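Alanine racemase 1 (Caldanaerobacter subterraneus subsp. tengcongensis MB4, PDB 4Y2W) belongs to the alanine racemase family, joins a TIM-barrel domain to a C-terminal domain rich in beta strands, and holds alanine in a two-subunit assembly. Local coordinates at residues A[9-14]-A[368-373]; A[37-42]-A[61-66]; A[104-109]-A[128-133]; A[294-299]-A[311-316]. The protein carries 1 engineered substitution. All blocks are in the same frame, centred on the assembly; numbering follows the deposited sequence.

In the fold
Close to the N terminus, strand 10-14 waits for a partner that arrives 354 residues later, so interaction 1 closes a loop around nearly the whole chain and the other three nest inside it. Interactions 2 and 3 follow in series as short closures within the eight-stranded barrel; their centres lie about 17 Å apart, and they touch where Tyr62 meets His129. Interaction 4 comes last, a small closure between two loops of the C-terminal domain, about 44 Å from interaction 3 between centres. It touches interaction 1 through Met316 and Arg369. The mixed sheet therefore gathers both chain ends, and all four interactions reach the second subunit.

Interaction 1 of 4, residues A[9-14]-A[368-373]; sequences TRVEVY and RRVPRV
Val370 makes the first apolar touch on Val11: its CG1, anti to the backbone N (chi1 -179°), lies 3.7 Å from Val11 CG2, and the two side chains cross at about a right angle. At Pro371 the backbone takes over, its O accepting the N-H of Val11 (N to O 3.1 Å). Arg372 then pairs with Val11 in parallel register, resting its CG 3.9 Å from Val11 CG1. A bend at chi2 carries its guanidinium back, so that NH1 bonds Val370 O at 2.6 Å from a position in the carbonyl plane; NH1 also bonds Ser367 O, while NE and NH2 hold Gly45 O and Ile366 O, so three nitrogens are gripped by backbone carbonyls. Val373 uses both of its backbone groups: its N donates to Val11 O at 2.8 Å and its O accepts from Val13 N at 2.7 Å. Val11 thus bonds through its N to Pro371 and through its O to Val373, two residues on, the staggered pattern of a parallel ladder. In the mixed sheet, strand 10-14 is bordered by strand 372-376 and by the antiparallel strand 248-260, whose Arg249 forms a salt bridge with Glu12, and strand 379-384 continues the sheet beyond Arg372.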
# COMPACT_ATOMS: atom_id res chain seq x y z
N THR A 9 -1.24 9.04 -12.87
CA THR A 9 -2.00 8.19 -11.95
C THR A 9 -2.12 8.91 -10.62
O THR A 9 -1.11 9.26 -10.01
CB THR A 9 -1.32 6.82 -11.77
OG1 THR A 9 -1.42 6.07 -12.98
CG2 THR A 9 -1.97 6.02 -10.65
N ARG A 10 -3.35 9.14 -10.16
CA ARG A 10 -3.60 9.97 -8.98
C ARG A 10 -4.91 9.67 -8.27
O ARG A 10 -5.81 9.04 -8.83
CB ARG A 10 -3.61 11.45 -9.39
CG ARG A 10 -4.78 11.84 -10.28
CD ARG A 10 -4.63 13.26 -10.81
NE ARG A 10 -3.48 13.39 -11.71
CZ ARG A 10 -3.06 14.54 -12.23
NH1 ARG A 10 -3.68 15.68 -11.95
NH2 ARG A 10 -2.01 14.55 -13.03
N VAL A 11 -5.00 10.14 -7.03
CA VAL A 11 -6.24 10.14 -6.27
C VAL A 11 -6.70 11.58 -6.13
O VAL A 11 -5.93 12.43 -5.69
CB VAL A 11 -6.05 9.49 -4.88
CG1 VAL A 11 -7.05 10.03 -3.87
CG2 VAL A 11 -6.18 7.98 -4.99
N GLU A 12 -7.94 11.85 -6.52
CA GLU A 12 -8.56 13.15 -6.31
C GLU A 12 -9.46 13.07 -5.08
O GLU A 12 -10.48 12.37 -5.10
CB GLU A 12 -9.37 13.57 -7.54
CG GLU A 12 -8.53 13.82 -8.79
CD GLU A 12 -9.34 14.25 -10.00
OE1 GLU A 12 -10.59 14.13 -9.97
OE2 GLU A 12 -8.73 14.71 -10.98
N VAL A 13 -9.08 13.78 -4.01
CA VAL A 13 -9.86 13.81 -2.77
C VAL A 13 -10.77 15.03 -2.74
O VAL A 13 -10.30 16.17 -2.84
CB VAL A 13 -8.94 13.81 -1.54
CG1 VAL A 13 -9.73 14.05 -0.26
CG2 VAL A 13 -8.17 12.51 -1.46
N TYR A 14 -12.07 14.79 -2.58
CA TYR A 14 -13.07 15.86 -2.54
C TYR A 14 -13.45 16.17 -1.10
O TYR A 14 -14.32 15.52 -0.52
CB TYR A 14 -14.28 15.47 -3.39
CG TYR A 14 -13.92 15.40 -4.85
CD1 TYR A 14 -13.28 14.29 -5.37
CD2 TYR A 14 -14.17 16.47 -5.70
CE1 TYR A 14 -12.92 14.22 -6.71
CE2 TYR A 14 -13.81 16.42 -7.04
CZ TYR A 14 -13.18 15.29 -7.53
OH TYR A 14 -12.83 15.23 -8.86
N ARG A 368 1.68 4.45 -1.50
CA ARG A 368 2.50 5.64 -1.33
C ARG A 368 2.80 6.35 -2.65
O ARG A 368 2.88 7.58 -2.70
CB ARG A 368 3.81 5.24 -0.63
CG ARG A 368 4.82 6.36 -0.43
CD ARG A 368 5.93 5.94 0.53
NE ARG A 368 7.11 6.80 0.42
CZ ARG A 368 8.05 6.69 -0.51
NH1 ARG A 368 7.99 5.75 -1.45
NH2 ARG A 368 9.08 7.53 -0.51
N ARG A 369 2.94 5.58 -3.73
CA ARG A 369 3.29 6.13 -5.04
C ARG A 369 2.19 6.99 -5.67
O ARG A 369 2.47 7.78 -6.56
CB ARG A 369 3.69 5.01 -6.00
CG ARG A 369 4.63 5.45 -7.10
CD ARG A 369 5.32 4.27 -7.77
NE ARG A 369 4.38 3.36 -8.43
CZ ARG A 369 4.74 2.27 -9.10
NH1 ARG A 369 6.02 1.93 -9.20
NH2 ARG A 369 3.82 1.50 -9.66
N VAL A 370 0.95 6.82 -5.20
CA VAL A 370 -0.18 7.58 -5.72
C VAL A 370 -0.31 8.92 -5.00
O VAL A 370 -0.66 8.96 -3.82
CB VAL A 370 -1.50 6.79 -5.55
CG1 VAL A 370 -2.68 7.57 -6.10
CG2 VAL A 370 -1.39 5.42 -6.20
N PRO A 371 -0.03 10.04 -5.70
CA PRO A 371 -0.21 11.32 -5.03
C PRO A 371 -1.69 11.62 -4.79
O PRO A 371 -2.54 11.16 -5.54
CB PRO A 371 0.38 12.32 -6.02
CG PRO A 371 0.20 11.67 -7.34
CD PRO A 371 0.43 10.21 -7.09
N ARG A 372 -1.96 12.39 -3.73
CA ARG A 372 -3.32 12.83 -3.41
C ARG A 372 -3.48 14.29 -3.79
O ARG A 372 -2.72 15.14 -3.32
CB ARG A 372 -3.61 12.64 -1.93
CG ARG A 372 -4.11 11.26 -1.55
CD ARG A 372 -3.05 10.19 -1.71
NE ARG A 372 -3.45 8.95 -1.05
CZ ARG A 372 -2.73 7.82 -1.04
NH1 ARG A 372 -1.56 7.76 -1.66
NH2 ARG A 372 -3.19 6.76 -0.41
N VAL A 373 -4.46 14.56 -4.64
CA VAL A 373 -4.82 15.92 -5.04
C VAL A 373 -6.12 16.28 -4.34
O VAL A 373 -7.03 15.45 -4.24
CB VAL A 373 -4.99 16.02 -6.57
CG1 VAL A 373 -5.30 17.45 -7.00
CG2 VAL A 373 -3.74 15.51 -7.28

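Interaction 2 of 4, residues A[37-42]-A[61-66]; sequences AVIKGD and DYFGVA. With ALA (alanine), chain F.
Where the first two strands of the barrel reach an alanine pocket, Lys40 meets Ala66: its CB packs 3.9 Å from Ala66 CB, and the rest of the chain then leads away from segment 61-66. A bend at the last torsion, chi4 83°, brings NZ to 3.7 Å from O of the bound alanine of chain F. The same NZ forms a salt bridge with Asp317 of the second subunit, which places the pocket at the subunit interface. Behind this end, three backbone bonds fix the strand register. Ala37 N donates to Tyr62 O at 3.0 Å. Ala37 O takes the N-H of Gly64 (N to O 2.9 Å), and Ile39 N reaches Gly64 O at 3.0 Å. The bridges pair Ala37 with Phe63 and Val38 with Gly64, both parallel, as expected of the beta-alpha-beta crossover that opens a TIM barrel, here made through helix 48-58. The Ala37 and Phe63 side chains lie on the sheet face covered by that helix. There the Phe63 ring presents its edge, in plane, to Ala37 O, while Ala37 CB stands 3.8 Å from Phe63 CD1. Ile39 crosses the ring obliquely; with its CG1 lodged between the backbone N and the carbonyl carbon (chi1 57°), its CD1 comes to 3.5 Å from Phe63 CD1. Leu55 of helix 48-58 packs on both Ala37 and Phe63, and Val51 and Ala52 back Ile39, while Val65 packs on helix 68-76.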
# COMPACT_ATOMS: atom_id res chain seq x y z
N ALA A 37 -14.48 11.41 14.37
CA ALA A 37 -14.13 11.00 13.01
C ALA A 37 -12.98 10.00 13.04
O ALA A 37 -11.85 10.34 13.41
CB ALA A 37 -13.77 12.21 12.16
N VAL A 38 -13.26 8.75 12.67
CA VAL A 38 -12.21 7.75 12.50
C VAL A 38 -11.53 8.06 11.18
O VAL A 38 -12.17 8.04 10.13
CB VAL A 38 -12.78 6.32 12.49
CG1 VAL A 38 -11.67 5.30 12.24
CG2 VAL A 38 -13.49 6.02 13.80
N ILE A 39 -10.24 8.38 11.24
CA ILE A 39 -9.47 8.69 10.04
C ILE A 39 -8.16 7.90 10.05
O ILE A 39 -7.12 8.38 9.58
CB ILE A 39 -9.20 10.21 9.89
CG1 ILE A 39 -8.49 10.77 11.13
CG2 ILE A 39 -10.51 10.95 9.68
CD1 ILE A 39 -8.03 12.21 10.97
N LYS A 40 -8.23 6.67 10.57
CA LYS A 40 -7.08 5.78 10.60
C LYS A 40 -6.71 5.30 9.20
O LYS A 40 -7.45 5.52 8.24
CB LYS A 40 -7.35 4.58 11.52
CG LYS A 40 -8.50 3.66 11.11
CD LYS A 40 -9.09 2.99 12.34
CE LYS A 40 -10.12 1.93 12.00
NZ LYS A 40 -9.45 0.64 11.69
N GLY A 41 -5.55 4.67 9.09
CA GLY A 41 -5.00 4.28 7.80
C GLY A 41 -4.88 5.47 6.87
O GLY A 41 -5.24 5.38 5.69
N ASP A 42 -4.39 6.59 7.40
CA ASP A 42 -4.21 7.82 6.62
C ASP A 42 -5.55 8.29 6.03
O ASP A 42 -5.66 8.58 4.83
CB ASP A 42 -3.15 7.60 5.53
CG ASP A 42 -2.58 8.91 5.00
OD1 ASP A 42 -2.44 9.86 5.79
OD2 ASP A 42 -2.26 8.98 3.80
N ASP A 61 -15.71 16.71 17.10
CA ASP A 61 -15.45 16.66 18.55
C ASP A 61 -14.20 15.86 18.93
O ASP A 61 -13.54 16.18 19.91
CB ASP A 61 -16.67 16.07 19.28
CG ASP A 61 -17.92 16.91 19.08
OD1 ASP A 61 -17.86 18.13 19.34
OD2 ASP A 61 -18.96 16.35 18.68
N TYR A 62 -13.90 14.82 18.16
CA TYR A 62 -12.74 13.96 18.43
C TYR A 62 -12.23 13.37 17.11
O TYR A 62 -12.94 13.38 16.10
CB TYR A 62 -13.15 12.83 19.37
CG TYR A 62 -12.32 12.70 20.63
CD1 TYR A 62 -11.02 12.21 20.59
CD2 TYR A 62 -12.85 13.05 21.87
CE1 TYR A 62 -10.26 12.09 21.74
CE2 TYR A 62 -12.10 12.93 23.03
CZ TYR A 62 -10.81 12.45 22.96
OH TYR A 62 -10.06 12.32 24.11
N PHE A 63 -11.00 12.86 17.14
CA PHE A 63 -10.49 12.03 16.05
C PHE A 63 -10.10 10.66 16.58
O PHE A 63 -9.60 10.53 17.69
CB PHE A 63 -9.27 12.68 15.39
CG PHE A 63 -9.62 13.76 14.41
CD1 PHE A 63 -10.36 13.46 13.27
CD2 PHE A 63 -9.19 15.06 14.60
CE1 PHE A 63 -10.68 14.45 12.36
CE2 PHE A 63 -9.50 16.05 13.69
CZ PHE A 63 -10.25 15.75 12.57
N GLY A 64 -10.33 9.64 15.76
CA GLY A 64 -9.91 8.28 16.06
C GLY A 64 -8.83 7.83 15.10
O GLY A 64 -8.97 7.99 13.88
N VAL A 65 -7.74 7.29 15.64
CA VAL A 65 -6.67 6.71 14.84
C VAL A 65 -6.19 5.39 15.41
O VAL A 65 -6.41 5.08 16.59
CB VAL A 65 -5.47 7.67 14.70
CG1 VAL A 65 -5.86 8.87 13.85
CG2 VAL A 65 -4.95 8.10 16.06
N ALA A 66 -5.50 4.62 14.57
CA ALA A 66 -5.06 3.28 14.91
C ALA A 66 -3.77 3.25 15.72
O ALA A 66 -3.65 2.48 16.67
CB ALA A 66 -4.88 2.46 13.64
N ALA F . -13.25 -0.35 9.66
CA ALA F . -12.80 -0.84 11.01
C ALA F . -12.11 -2.21 10.93
O ALA F . -11.31 -2.56 11.80
CB ALA F . -13.99 -0.90 11.97
OXT ALA F . -12.33 -3.01 10.01

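Interaction 3 of 4, residues A[104-109]-A[128-133]; sequences QTVYDI and VHIKID
Gln104 starts the pairing through its carbonyl: O accepts the N-H of His129 (N to O 3.0 Å). Its amide leads away from Val128 and is held by Thr89 and Gly87. Thr105 follows on the other face of the sheet. Its CG2, anti to the backbone N, lies 3.8 Å from Lys131 CB, the two side chains running side by side in the same direction, while OG1 turns to Tyr166 OH and Ile85 O. Val106 is the most engaged residue on this strand. Its N donates to His129 O at 3.1 Å, and its O accepts a weak bond from Lys131 N at 3.3 Å. On the sheet face that it shares with Val128 and Ile130, its CG2 sits 3.7 Å from Val128 CG1, and its CB lies 3.9 Å from Ile130 CD1, so both residues pack against this one valine. At Tyr107 the strand has ended, and CB rests 3.7 Å from Lys131 O; the ring makes an edge-to-face contact with His256 of the second subunit. Parallel bridges pair Gln104, Thr105 and Val106 with Val128, His129 and Ile130, although the strand axes diverge by 38°, in keeping with the twist of a barrel. Asp108 then N-caps helix 109-121, which makes the crossover of this beta-alpha-beta unit and covers Val106 and Val128 with Ala112 and Leu115. Helix 144-155 adds Met154 over Val106 and Ile130, and strand 160-166 flanks strand 126-131 as the next member of the barrel, its Glu163 bonding His129 NE2.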
# COMPACT_ATOMS: atom_id res chain seq x y z
N GLN A 104 -5.23 7.93 25.19
CA GLN A 104 -4.71 6.57 25.05
C GLN A 104 -5.73 5.53 25.52
O GLN A 104 -6.44 5.73 26.50
CB GLN A 104 -3.41 6.41 25.84
CG GLN A 104 -2.75 5.04 25.74
CD GLN A 104 -2.34 4.69 24.32
OE1 GLN A 104 -1.77 5.52 23.60
NE2 GLN A 104 -2.62 3.46 23.91
N THR A 105 -5.76 4.40 24.81
CA THR A 105 -6.60 3.28 25.19
C THR A 105 -5.91 2.46 26.28
O THR A 105 -4.71 2.19 26.20
CB THR A 105 -6.89 2.39 23.97
OG1 THR A 105 -7.64 3.15 23.01
CG2 THR A 105 -7.69 1.16 24.37
N VAL A 106 -6.68 2.06 27.30
CA VAL A 106 -6.15 1.30 28.43
C VAL A 106 -7.11 0.19 28.85
O VAL A 106 -8.31 0.42 28.97
CB VAL A 106 -5.88 2.21 29.65
CG1 VAL A 106 -5.24 1.42 30.78
CG2 VAL A 106 -5.00 3.39 29.25
N TYR A 107 -6.58 -1.01 29.06
CA TYR A 107 -7.38 -2.12 29.59
C TYR A 107 -6.56 -3.06 30.49
O TYR A 107 -6.82 -4.26 30.55
CB TYR A 107 -8.06 -2.89 28.45
CG TYR A 107 -7.12 -3.32 27.34
CD1 TYR A 107 -6.44 -4.53 27.40
CD2 TYR A 107 -6.91 -2.50 26.23
CE1 TYR A 107 -5.58 -4.92 26.38
CE2 TYR A 107 -6.05 -2.88 25.21
CZ TYR A 107 -5.39 -4.09 25.29
OH TYR A 107 -4.54 -4.47 24.29
N ASP A 108 -5.58 -2.50 31.21
CA ASP A 108 -4.91 -3.21 32.30
C ASP A 108 -4.21 -2.20 33.21
O ASP A 108 -3.75 -1.15 32.75
CB ASP A 108 -3.94 -4.29 31.78
CG ASP A 108 -2.70 -3.71 31.14
OD1 ASP A 108 -2.84 -2.93 30.17
OD2 ASP A 108 -1.59 -4.03 31.61
N ILE A 109 -4.14 -2.54 34.50
CA ILE A 109 -3.66 -1.60 35.53
C ILE A 109 -2.17 -1.31 35.44
O ILE A 109 -1.74 -0.18 35.71
CB ILE A 109 -4.02 -2.12 36.95
CG1 ILE A 109 -3.86 -1.00 38.00
CG2 ILE A 109 -3.18 -3.33 37.35
CD1 ILE A 109 -4.76 0.19 37.77
N VAL A 128 -7.39 9.18 29.20
CA VAL A 128 -7.49 7.77 28.80
C VAL A 128 -8.94 7.32 28.64
O VAL A 128 -9.83 7.79 29.34
CB VAL A 128 -6.81 6.81 29.80
CG1 VAL A 128 -5.30 7.01 29.79
CG2 VAL A 128 -7.37 6.98 31.20
N HIS A 129 -9.15 6.41 27.69
CA HIS A 129 -10.44 5.77 27.45
C HIS A 129 -10.29 4.28 27.71
O HIS A 129 -9.35 3.66 27.22
CB HIS A 129 -10.88 6.00 26.00
CG HIS A 129 -11.43 7.37 25.74
ND1 HIS A 129 -12.31 7.63 24.71
CD2 HIS A 129 -11.24 8.55 26.38
CE1 HIS A 129 -12.63 8.91 24.72
NE2 HIS A 129 -12.00 9.49 25.73
N ILE A 130 -11.22 3.70 28.43
CA ILE A 130 -11.13 2.31 28.77
C ILE A 130 -11.84 1.42 27.76
O ILE A 130 -12.97 1.66 27.44
CB ILE A 130 -11.66 2.09 30.20
CG1 ILE A 130 -10.89 2.94 31.19
CG2 ILE A 130 -11.54 0.66 30.61
CD1 ILE A 130 -9.40 2.79 31.12
N LYS A 131 -11.17 0.40 27.25
CA LYS A 131 -11.80 -0.48 26.27
C LYS A 131 -12.34 -1.71 26.91
O LYS A 131 -11.68 -2.36 27.68
CB LYS A 131 -10.87 -0.85 25.10
CG LYS A 131 -11.31 -2.04 24.25
CD LYS A 131 -12.04 -1.72 22.95
CE LYS A 131 -12.34 -2.98 22.12
NZ LYS A 131 -11.78 -3.12 20.74
N ILE A 132 -13.57 -2.02 26.55
CA ILE A 132 -14.24 -3.19 27.06
C ILE A 132 -14.52 -4.18 25.95
O ILE A 132 -15.01 -3.84 24.91
CB ILE A 132 -15.55 -2.79 27.74
CG1 ILE A 132 -15.31 -1.64 28.69
CG2 ILE A 132 -16.13 -3.94 28.51
CD1 ILE A 132 -14.44 -2.00 29.87
N ASP A 133 -14.21 -5.44 26.20
CA ASP A 133 -14.47 -6.49 25.23
C ASP A 133 -15.82 -7.13 25.53
O ASP A 133 -15.94 -7.95 26.44
CB ASP A 133 -13.35 -7.52 25.27
CG ASP A 133 -13.33 -8.41 24.04
OD1 ASP A 133 -14.41 -8.69 23.48
OD2 ASP A 133 -12.22 -8.83 23.64

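Interaction 4 of 4, residues A[294-299]-A[311-316]; sequences RLSNNY and VGRVCM. With ALA (alanine), chain D.
Two side chains, rather than two backbones, bind these loops together: Ser296 and Asn297 each offer a side-chain oxygen to a backbone N-H of segment 311-316. They occupy the two central positions of a type II beta turn that runs from Leu295 to Asn298 and is closed by a bond from Asn298 N to Leu295 O of 3.0 Å. Ser296 OG, set anti to its own carbonyl carbon (chi1 -59°), accepts from Val314 N at 3.0 Å along a fairly straight line of 164°. The same OG is bonded to Arg293 O, so the hydroxyl has a partner on each of the two loops. Val314 CG2 makes a van der Waals contact with Ser296 OG at 3.9 Å. Asn297 OD1 takes the N-H of Gly312 (N to OD1 3.2 Å), but the donor stands 43° above the amide plane, meeting the oxygen from the side of its C=O bond rather than end-on; ND2 has a weak bond to Ser271 OG. Farther along, the loop becomes pocket wall: Met316 N donates to O of the bound alanine of chain D at 2.6 Å, and Cys315 CB lies 3.3 Å from that oxygen. Tyr268 and Tyr287 also bond this alanine through their hydroxyls, while Arg313 forms a salt bridge with Glu174 of the second subunit. Between the two loops runs the antiparallel pair of strands 300-303 and 306-311. Leu295 packs on Met351 of helix 348-354, Val311 and Asn297 touch Phe272 of strand 272-273, and strand 319-322 follows the pocket loop and pairs with strand 306-311.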
# COMPACT_ATOMS: atom_id res chain seq x y z
N ARG A 294 -5.50 -9.44 -9.39
CA ARG A 294 -6.62 -10.35 -9.69
C ARG A 294 -7.65 -9.76 -10.66
O ARG A 294 -8.45 -10.50 -11.22
CB ARG A 294 -7.30 -10.85 -8.40
CG ARG A 294 -6.55 -12.00 -7.74
CD ARG A 294 -7.19 -12.47 -6.44
NE ARG A 294 -7.18 -11.41 -5.43
CZ ARG A 294 -8.21 -11.05 -4.67
NH1 ARG A 294 -9.39 -11.69 -4.73
NH2 ARG A 294 -8.06 -10.06 -3.80
N LEU A 295 -7.61 -8.44 -10.86
CA LEU A 295 -8.44 -7.78 -11.88
C LEU A 295 -7.95 -8.03 -13.31
O LEU A 295 -8.60 -7.61 -14.26
CB LEU A 295 -8.51 -6.28 -11.62
CG LEU A 295 -9.04 -5.83 -10.25
CD1 LEU A 295 -9.09 -4.31 -10.20
CD2 LEU A 295 -10.41 -6.41 -9.95
N SER A 296 -6.81 -8.71 -13.46
CA SER A 296 -6.35 -9.19 -14.77
C SER A 296 -7.49 -9.87 -15.53
O SER A 296 -8.02 -10.88 -15.06
CB SER A 296 -5.21 -10.20 -14.57
OG SER A 296 -4.12 -9.63 -13.87
N ASN A 297 -7.87 -9.30 -16.67
CA ASN A 297 -8.95 -9.85 -17.52
C ASN A 297 -10.31 -10.02 -16.83
O ASN A 297 -11.08 -10.90 -17.21
CB ASN A 297 -8.52 -11.20 -18.13
CG ASN A 297 -7.47 -11.05 -19.20
OD1 ASN A 297 -7.71 -10.43 -20.24
ND2 ASN A 297 -6.30 -11.63 -18.97
N ASN A 298 -10.62 -9.19 -15.83
CA ASN A 298 -11.97 -9.15 -15.26
C ASN A 298 -12.23 -7.90 -14.44
O ASN A 298 -12.57 -7.96 -13.26
CB ASN A 298 -12.32 -10.42 -14.45
CG ASN A 298 -11.42 -10.62 -13.25
OD1 ASN A 298 -10.25 -10.24 -13.28
ND2 ASN A 298 -11.96 -11.21 -12.19
N TYR A 299 -12.06 -6.76 -15.10
CA TYR A 299 -12.64 -5.51 -14.63
C TYR A 299 -12.72 -4.55 -15.80
O TYR A 299 -12.01 -4.71 -16.79
CB TYR A 299 -11.82 -4.91 -13.48
CG TYR A 299 -12.63 -3.97 -12.60
CD1 TYR A 299 -13.68 -4.46 -11.80
CD2 TYR A 299 -12.36 -2.61 -12.55
CE1 TYR A 299 -14.43 -3.61 -11.00
CE2 TYR A 299 -13.10 -1.75 -11.75
CZ TYR A 299 -14.13 -2.26 -10.98
OH TYR A 299 -14.87 -1.41 -10.19
N VAL A 311 -7.19 -5.82 -20.32
CA VAL A 311 -6.81 -6.97 -21.15
C VAL A 311 -5.37 -7.35 -20.86
O VAL A 311 -4.48 -6.50 -20.79
CB VAL A 311 -7.03 -6.69 -22.66
CG1 VAL A 311 -8.52 -6.73 -22.98
CG2 VAL A 311 -6.43 -5.36 -23.08
N GLY A 312 -5.14 -8.65 -20.67
CA GLY A 312 -3.84 -9.16 -20.23
C GLY A 312 -3.68 -8.97 -18.74
O GLY A 312 -4.59 -8.47 -18.07
N ARG A 313 -2.53 -9.38 -18.21
CA ARG A 313 -2.26 -9.28 -16.77
C ARG A 313 -1.98 -7.84 -16.36
O ARG A 313 -1.49 -7.04 -17.17
CB ARG A 313 -1.07 -10.16 -16.36
CG ARG A 313 -1.28 -11.64 -16.60
CD ARG A 313 -0.67 -12.49 -15.49
NE ARG A 313 -0.74 -13.92 -15.79
CZ ARG A 313 0.25 -14.67 -16.27
NH1 ARG A 313 1.46 -14.16 -16.51
NH2 ARG A 313 0.05 -15.96 -16.50
N VAL A 314 -2.30 -7.52 -15.11
CA VAL A 314 -1.95 -6.23 -14.53
C VAL A 314 -0.48 -6.31 -14.12
O VAL A 314 -0.09 -7.19 -13.36
CB VAL A 314 -2.84 -5.89 -13.32
CG1 VAL A 314 -2.35 -4.63 -12.63
CG2 VAL A 314 -4.28 -5.72 -13.77
N CYS A 315 0.32 -5.39 -14.65
CA CYS A 315 1.74 -5.32 -14.32
C CYS A 315 1.92 -4.52 -13.04
O CYS A 315 0.95 -4.02 -12.47
CB CYS A 315 2.53 -4.67 -15.47
SG CYS A 315 2.23 -5.41 -17.10
N MET A 316 3.16 -4.38 -12.59
CA MET A 316 3.46 -3.68 -11.36
C MET A 316 3.13 -2.19 -11.45
O MET A 316 2.65 -1.59 -10.48
CB MET A 316 4.93 -3.86 -11.02
CG MET A 316 5.34 -3.37 -9.64
SD MET A 316 6.93 -4.07 -9.15
CE MET A 316 7.31 -3.04 -7.73
N ALA D . 7.46 -5.91 -14.82
CA ALA D . 7.12 -6.95 -13.81
C ALA D . 5.64 -6.86 -13.43
O ALA D . 5.03 -5.81 -13.59
CB ALA D . 8.01 -6.80 -12.57
OXT ALA D . 5.02 -7.83 -12.97